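Local coordinates for protein metagenomic carboxyl esterase MGS0156 (Uncultured organism, PDB 5D8M) that probably hydrolyses carboxylic ester bonds, using a core built on a parallel sheet like that of alpha/beta hydrolases, at residues D32-F37 / A68-P73; R244-A249 / R333-D338. All coordinates share one frame; numbering follows the deposited sequence.

In the fold
Two contacts lie on the same side of the chain's centre, by a parallel sheet consistent with an alpha/beta-hydrolase fold. From the N terminus, the chain passes through edge strand 31-32 into helix 34-48, and contact 1 closes when the loop segment 68-73 returns to the start of that helix. The path then lays down four strands, 120-123 at the far edge among them, before reaching strand 244-248, which contact 2 joins to the end of helix 324-338. The two closures follow in series, neither nested nor crossed, with centres about 13 Å apart. Arg36 binds Glu337 in a salt bridge, and Phe37 packs on Leu248 and Tyr334, tying helix 34-48 to both elements of contact 2.

Contact 1: residues D32-F37 / A68-P73; sequences DGRGRF and AGEPGP
An Asx turn at the N-terminus of helix 34-48 supplies the framework of this contact: it links Asp32 to Arg34, the residue that grips the loop 68-73, while the Asp32 carboxylate lies against the Pro71 ring. Asp32 OD1 takes the backbone N of Arg34 and also its NE, the latter at 2.8 Å, while OD2 offers its syn lone pair to Arg34 NH2 at 2.7 Å. This side-on salt bridge holds the guanidinium in place, and its NH1 and NH2 then converge end-on upon a single acceptor. Both nitrogens stand 3.1 Å from Ala68 O, which lies near the guanidinium plane; seen from the carbonyl, however, NH1 sits above the peptide plane, 49° out of it. The bend at chi3 of Arg34 (-68°) turns the otherwise extended chain toward the loop.

Glu70 CA covers one face of the guanidinium, and Glu70 CG packs against Arg34 CB at 3.7 Å. The carboxylate of Glu70 is turned steeply to the guanidinium, and its OE2 is joined to Arg34 NH1 through a water; its OE1 pairs with Arg38 farther along the helix. Pro71 brings its CD to 3.6 Å from Asp32 OD2, so the charged pair has an apolar neighbour at its side. At Gly35 the two backbones come together without an intervening side chain. The closeness is marked by a CA-H...O contact, with Gly35 CA 3.4 Å from Pro71 O.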
loop_
_atom_site.group_PDB
_atom_site.type_symbol
_atom_site.label_atom_id
_atom_site.label_comp_id
_atom_site.label_asym_id
_atom_site.label_seq_id
_atom_site.Cartn_x
_atom_site.Cartn_y
_atom_site.Cartn_z
ATOM N N ASP A 32 -4.546 -15.075 -9.123
ATOM C CA ASP A 32 -4.622 -13.976 -10.083
ATOM C C ASP A 32 -6.027 -13.369 -10.133
ATOM O O ASP A 32 -6.903 -13.905 -10.777
ATOM C CB ASP A 32 -4.208 -14.462 -11.479
ATOM C CG ASP A 32 -3.870 -13.310 -12.427
ATOM O OD1 ASP A 32 -4.292 -12.162 -12.148
ATOM O OD2 ASP A 32 -3.177 -13.553 -13.443
ATOM N N GLY A 33 -6.246 -12.240 -9.470
ATOM C CA GLY A 33 -7.570 -11.636 -9.501
ATOM C C GLY A 33 -7.650 -10.376 -10.340
ATOM O O GLY A 33 -8.595 -9.576 -10.182
ATOM N N ARG A 34 -6.654 -10.190 -11.211
ATOM C CA ARG A 34 -6.514 -8.968 -11.999
ATOM C C ARG A 34 -7.706 -8.677 -12.894
ATOM O O ARG A 34 -8.066 -7.516 -13.096
ATOM C CB ARG A 34 -5.259 -9.029 -12.877
ATOM C CG ARG A 34 -3.966 -8.888 -12.112
ATOM C CD ARG A 34 -2.778 -9.019 -13.032
ATOM N NE ARG A 34 -2.643 -10.378 -13.560
ATOM C CZ ARG A 34 -2.033 -10.655 -14.707
ATOM N NH1 ARG A 34 -1.533 -9.662 -15.438
ATOM N NH2 ARG A 34 -1.919 -11.921 -15.121
ATOM N N GLY A 35 -8.273 -9.735 -13.469
ATOM C CA GLY A 35 -9.379 -9.611 -14.397
ATOM C C GLY A 35 -10.656 -9.145 -13.712
ATOM O O GLY A 35 -11.326 -8.245 -14.200
ATOM N N ARG A 36 -11.000 -9.758 -12.586
ATOM C CA ARG A 36 -12.220 -9.382 -11.896
ATOM C C ARG A 36 -12.062 -7.989 -11.268
ATOM O O ARG A 36 -12.994 -7.177 -11.283
ATOM C CB ARG A 36 -12.593 -10.428 -10.839
ATOM C CG ARG A 36 -13.887 -10.121 -10.057
ATOM C CD ARG A 36 -15.089 -9.912 -10.962
ATOM N NE ARG A 36 -16.302 -9.673 -10.183
ATOM C CZ ARG A 36 -17.491 -9.378 -10.705
ATOM N NH1 ARG A 36 -17.640 -9.281 -12.023
ATOM N NH2 ARG A 36 -18.539 -9.196 -9.911
ATOM N N PHE A 37 -10.872 -7.688 -10.760
ATOM C CA PHE A 37 -10.676 -6.365 -10.180
ATOM C C PHE A 37 -10.819 -5.260 -11.246
ATOM O O PHE A 37 -11.477 -4.240 -10.990
ATOM C CB PHE A 37 -9.323 -6.274 -9.470
ATOM C CG PHE A 37 -9.127 -4.984 -8.712
ATOM C CD1 PHE A 37 -9.713 -4.794 -7.464
ATOM C CD2 PHE A 37 -8.406 -3.948 -9.271
ATOM C CE1 PHE A 37 -9.547 -3.586 -6.766
ATOM C CE2 PHE A 37 -8.229 -2.738 -8.586
ATOM C CZ PHE A 37 -8.799 -2.565 -7.330
ATOM N N ALA A 68 0.993 -9.216 -18.902
ATOM C CA ALA A 68 0.676 -10.435 -19.650
ATOM C C ALA A 68 -0.115 -11.429 -18.804
ATOM O O ALA A 68 -0.040 -11.425 -17.571
ATOM C CB ALA A 68 1.972 -11.097 -20.182
ATOM N N GLY A 69 -0.873 -12.283 -19.478
ATOM C CA GLY A 69 -1.596 -13.350 -18.812
ATOM C C GLY A 69 -2.855 -12.922 -18.075
ATOM O O GLY A 69 -3.452 -13.730 -17.379
ATOM N N GLU A 70 -3.278 -11.670 -18.220
ATOM C CA GLU A 70 -4.418 -11.222 -17.433
ATOM C C GLU A 70 -5.704 -11.980 -17.803
ATOM O O GLU A 70 -6.082 -12.041 -18.966
ATOM C CB GLU A 70 -4.631 -9.718 -17.586
ATOM C CG GLU A 70 -5.657 -9.161 -16.588
ATOM C CD GLU A 70 -5.887 -7.679 -16.757
ATOM O OE1 GLU A 70 -7.013 -7.291 -17.112
ATOM O OE2 GLU A 70 -4.949 -6.894 -16.523
ATOM N N PRO A 71 -6.379 -12.560 -16.798
ATOM C CA PRO A 71 -7.662 -13.246 -17.006
ATOM C C PRO A 71 -8.704 -12.308 -17.605
ATOM O O PRO A 71 -8.662 -11.109 -17.335
ATOM C CB PRO A 71 -8.078 -13.669 -15.591
ATOM C CG PRO A 71 -6.807 -13.639 -14.788
ATOM C CD PRO A 71 -5.993 -12.528 -15.378
ATOM N N GLY A 72 -9.607 -12.838 -18.421
ATOM C CA GLY A 72 -10.683 -12.036 -18.974
ATOM C C GLY A 72 -11.678 -11.634 -17.895
ATOM O O GLY A 72 -11.588 -12.101 -16.756
ATOM N N PRO A 73 -12.612 -10.733 -18.233
ATOM C CA PRO A 73 -13.699 -10.407 -17.301
ATOM C C PRO A 73 -14.660 -11.598 -17.150
ATOM O O PRO A 73 -14.826 -12.365 -18.094
ATOM C CB PRO A 73 -14.377 -9.197 -17.956
ATOM C CG PRO A 73 -14.008 -9.292 -19.401
ATOM C CD PRO A 73 -12.639 -9.890 -19.441
HETATM O O HOH W 1 -2.472 -6.949 -15.637
#

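Contact 2: residues R244-A249 / R333-D338; sequences RYYSLA and RYVEED
With chi1 at -50°, Tyr246 has its CG anti to the carbonyl carbon and sends its ring from strand 244-248 toward helix 324-338; Asp338, with chi1 at -170°, extends its carboxylate to meet the hydroxyl. The helix runs roughly antiparallel to the strand (151° between the short segments), as a helix packed on the face of a parallel alpha/beta sheet, here at the C-terminal end of the modelled chain. Tyr246 OH donates to Asp338 OD2 at 2.5 Å, a short bond that approaches the anti side of the carboxylate, whose plane is almost perpendicular to the ring.

Val335 covers one face of this ring: CG2 lies 4.0 Å from the ring centroid, a CH-pi contact displaced toward the rim. Tyr334 turns an edge to the same ring, its CE1 3.9 Å from Tyr246 CE2, and itself rests on Phe37 of helix 34-48. Farther out, the bent chain of Arg244 reaches the same carboxylate oxygen in a salt bridge, NH2 to Asp338 OD2 at 3.3 Å, but the hydrogen bonds from NE and NH2 are weak. A water bridges the pair more closely, accepting from Arg244 NE and donating to Asp338 OD2 at 2.5 Å. Phenol, water and guanidinium thus converge on one oxygen, an environment that would probably stabilise the ionised form of Asp338 where the buried ring packing gives way to the exposed Arg244.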
loop_
_atom_site.group_PDB
_atom_site.type_symbol
_atom_site.label_atom_id
_atom_site.label_comp_id
_atom_site.label_asym_id
_atom_site.label_seq_id
_atom_site.Cartn_x
_atom_site.Cartn_y
_atom_site.Cartn_z
ATOM N N ARG A 244 -7.259 -13.161 4.754
ATOM C CA ARG A 244 -7.021 -13.134 3.312
ATOM C C ARG A 244 -6.148 -11.935 2.934
ATOM O O ARG A 244 -6.349 -10.840 3.448
ATOM C CB ARG A 244 -8.335 -13.082 2.557
ATOM C CG ARG A 244 -9.329 -14.140 3.012
ATOM C CD ARG A 244 -9.225 -15.387 2.205
ATOM N NE ARG A 244 -10.292 -15.422 1.207
ATOM C CZ ARG A 244 -11.522 -15.887 1.425
ATOM N NH1 ARG A 244 -11.864 -16.386 2.612
ATOM N NH2 ARG A 244 -12.411 -15.855 0.441
ATOM N N TYR A 245 -5.198 -12.140 2.024
ATOM C CA TYR A 245 -4.288 -11.071 1.626
ATOM C C TYR A 245 -4.494 -10.704 0.163
ATOM O O TYR A 245 -4.738 -11.575 -0.686
ATOM C CB TYR A 245 -2.831 -11.490 1.885
ATOM C CG TYR A 245 -2.628 -11.935 3.315
ATOM C CD1 TYR A 245 -2.390 -11.010 4.322
ATOM C CD2 TYR A 245 -2.711 -13.276 3.666
ATOM C CE1 TYR A 245 -2.231 -11.413 5.636
ATOM C CE2 TYR A 245 -2.551 -13.686 4.974
ATOM C CZ TYR A 245 -2.312 -12.754 5.958
ATOM O OH TYR A 245 -2.146 -13.180 7.276
ATOM N N TYR A 246 -4.398 -9.410 -0.118
ATOM C CA TYR A 246 -4.596 -8.888 -1.458
ATOM C C TYR A 246 -3.566 -7.813 -1.720
ATOM O O TYR A 246 -3.231 -7.048 -0.812
ATOM C CB TYR A 246 -6.007 -8.297 -1.628
ATOM C CG TYR A 246 -7.134 -9.211 -1.169
ATOM C CD1 TYR A 246 -7.518 -9.251 0.167
ATOM C CD2 TYR A 246 -7.833 -9.997 -2.080
ATOM C CE1 TYR A 246 -8.569 -10.080 0.598
ATOM C CE2 TYR A 246 -8.879 -10.818 -1.668
ATOM C CZ TYR A 246 -9.234 -10.856 -0.329
ATOM O OH TYR A 246 -10.264 -11.638 0.082
ATOM N N SER A 247 -3.079 -7.720 -2.957
ATOM C CA SER A 247 -2.036 -6.735 -3.237
ATOM C C SER A 247 -2.279 -6.010 -4.559
ATOM O O SER A 247 -2.683 -6.632 -5.566
ATOM C CB SER A 247 -0.652 -7.410 -3.278
ATOM O OG SER A 247 -0.356 -8.083 -2.052
ATOM N N LEU A 248 -2.000 -4.710 -4.525
ATOM C CA LEU A 248 -1.911 -3.837 -5.689
ATOM C C LEU A 248 -0.494 -3.299 -5.734
ATOM O O LEU A 248 0.008 -2.817 -4.723
ATOM C CB LEU A 248 -2.911 -2.688 -5.595
ATOM C CG LEU A 248 -4.374 -3.089 -5.766
ATOM C CD1 LEU A 248 -5.258 -2.055 -5.061
ATOM C CD2 LEU A 248 -4.736 -3.147 -7.242
ATOM N N ALA A 249 0.162 -3.422 -6.887
ATOM C CA ALA A 249 1.505 -2.888 -7.042
ATOM C C ALA A 249 1.537 -1.779 -8.104
ATOM O O ALA A 249 1.344 -2.039 -9.286
ATOM C CB ALA A 249 2.478 -4.012 -7.400
ATOM N N ARG A 333 -15.295 -3.557 -2.706
ATOM C CA ARG A 333 -16.263 -4.422 -3.366
ATOM C C ARG A 333 -15.658 -5.774 -3.748
ATOM O O ARG A 333 -16.345 -6.795 -3.659
ATOM C CB ARG A 333 -16.855 -3.737 -4.608
ATOM C CG ARG A 333 -17.743 -2.528 -4.256
ATOM C CD ARG A 333 -18.661 -2.201 -5.404
ATOM N NE ARG A 333 -19.327 -0.909 -5.269
ATOM C CZ ARG A 333 -20.499 -0.724 -4.672
ATOM N NH1 ARG A 333 -21.159 -1.750 -4.119
ATOM N NH2 ARG A 333 -21.013 0.494 -4.637
ATOM N N TYR A 334 -14.389 -5.782 -4.162
ATOM C CA TYR A 334 -13.706 -7.044 -4.507
ATOM C C TYR A 334 -13.594 -7.913 -3.259
ATOM O O TYR A 334 -13.913 -9.108 -3.284
ATOM C CB TYR A 334 -12.294 -6.803 -5.106
ATOM C CG TYR A 334 -11.639 -8.086 -5.588
ATOM C CD1 TYR A 334 -11.086 -9.002 -4.682
ATOM C CD2 TYR A 334 -11.582 -8.395 -6.944
ATOM C CE1 TYR A 334 -10.512 -10.187 -5.115
ATOM C CE2 TYR A 334 -10.996 -9.585 -7.380
ATOM C CZ TYR A 334 -10.468 -10.470 -6.457
ATOM O OH TYR A 334 -9.912 -11.653 -6.875
ATOM N N VAL A 335 -13.134 -7.321 -2.159
ATOM C CA VAL A 335 -12.918 -8.107 -0.941
ATOM C C VAL A 335 -14.244 -8.606 -0.363
ATOM O O VAL A 335 -14.367 -9.788 0.001
ATOM C CB VAL A 335 -12.131 -7.297 0.127
ATOM C CG1 VAL A 335 -11.988 -8.103 1.417
ATOM C CG2 VAL A 335 -10.754 -6.942 -0.412
ATOM N N GLU A 336 -15.257 -7.741 -0.321
ATOM C CA GLU A 336 -16.580 -8.194 0.125
ATOM C C GLU A 336 -17.089 -9.357 -0.727
ATOM O O GLU A 336 -17.630 -10.340 -0.208
ATOM C CB GLU A 336 -17.607 -7.064 0.094
ATOM C CG GLU A 336 -19.018 -7.568 0.481
ATOM C CD GLU A 336 -20.074 -6.479 0.456
ATOM O OE1 GLU A 336 -19.715 -5.272 0.523
ATOM O OE2 GLU A 336 -21.269 -6.835 0.385
ATOM N N GLU A 337 -16.911 -9.251 -2.036
ATOM C CA GLU A 337 -17.303 -10.327 -2.933
ATOM C C GLU A 337 -16.471 -11.583 -2.667
ATOM O O GLU A 337 -17.007 -12.693 -2.629
ATOM C CB GLU A 337 -17.156 -9.894 -4.392
ATOM C CG GLU A 337 -17.537 -10.974 -5.421
ATOM C CD GLU A 337 -17.458 -10.469 -6.862
ATOM O OE1 GLU A 337 -16.339 -10.439 -7.423
ATOM O OE2 GLU A 337 -18.511 -10.095 -7.431
ATOM N N ASP A 338 -15.167 -11.402 -2.472
ATOM C CA ASP A 338 -14.282 -12.550 -2.266
ATOM C C ASP A 338 -14.548 -13.228 -0.919
ATOM O O ASP A 338 -14.499 -14.452 -0.809
ATOM C CB ASP A 338 -12.809 -12.124 -2.370
ATOM C CG ASP A 338 -11.866 -13.310 -2.406
ATOM O OD1 ASP A 338 -11.947 -14.081 -3.379
ATOM O OD2 ASP A 338 -11.068 -13.480 -1.462
HETATM O O HOH W 2 -9.066 -14.956 -1.624
#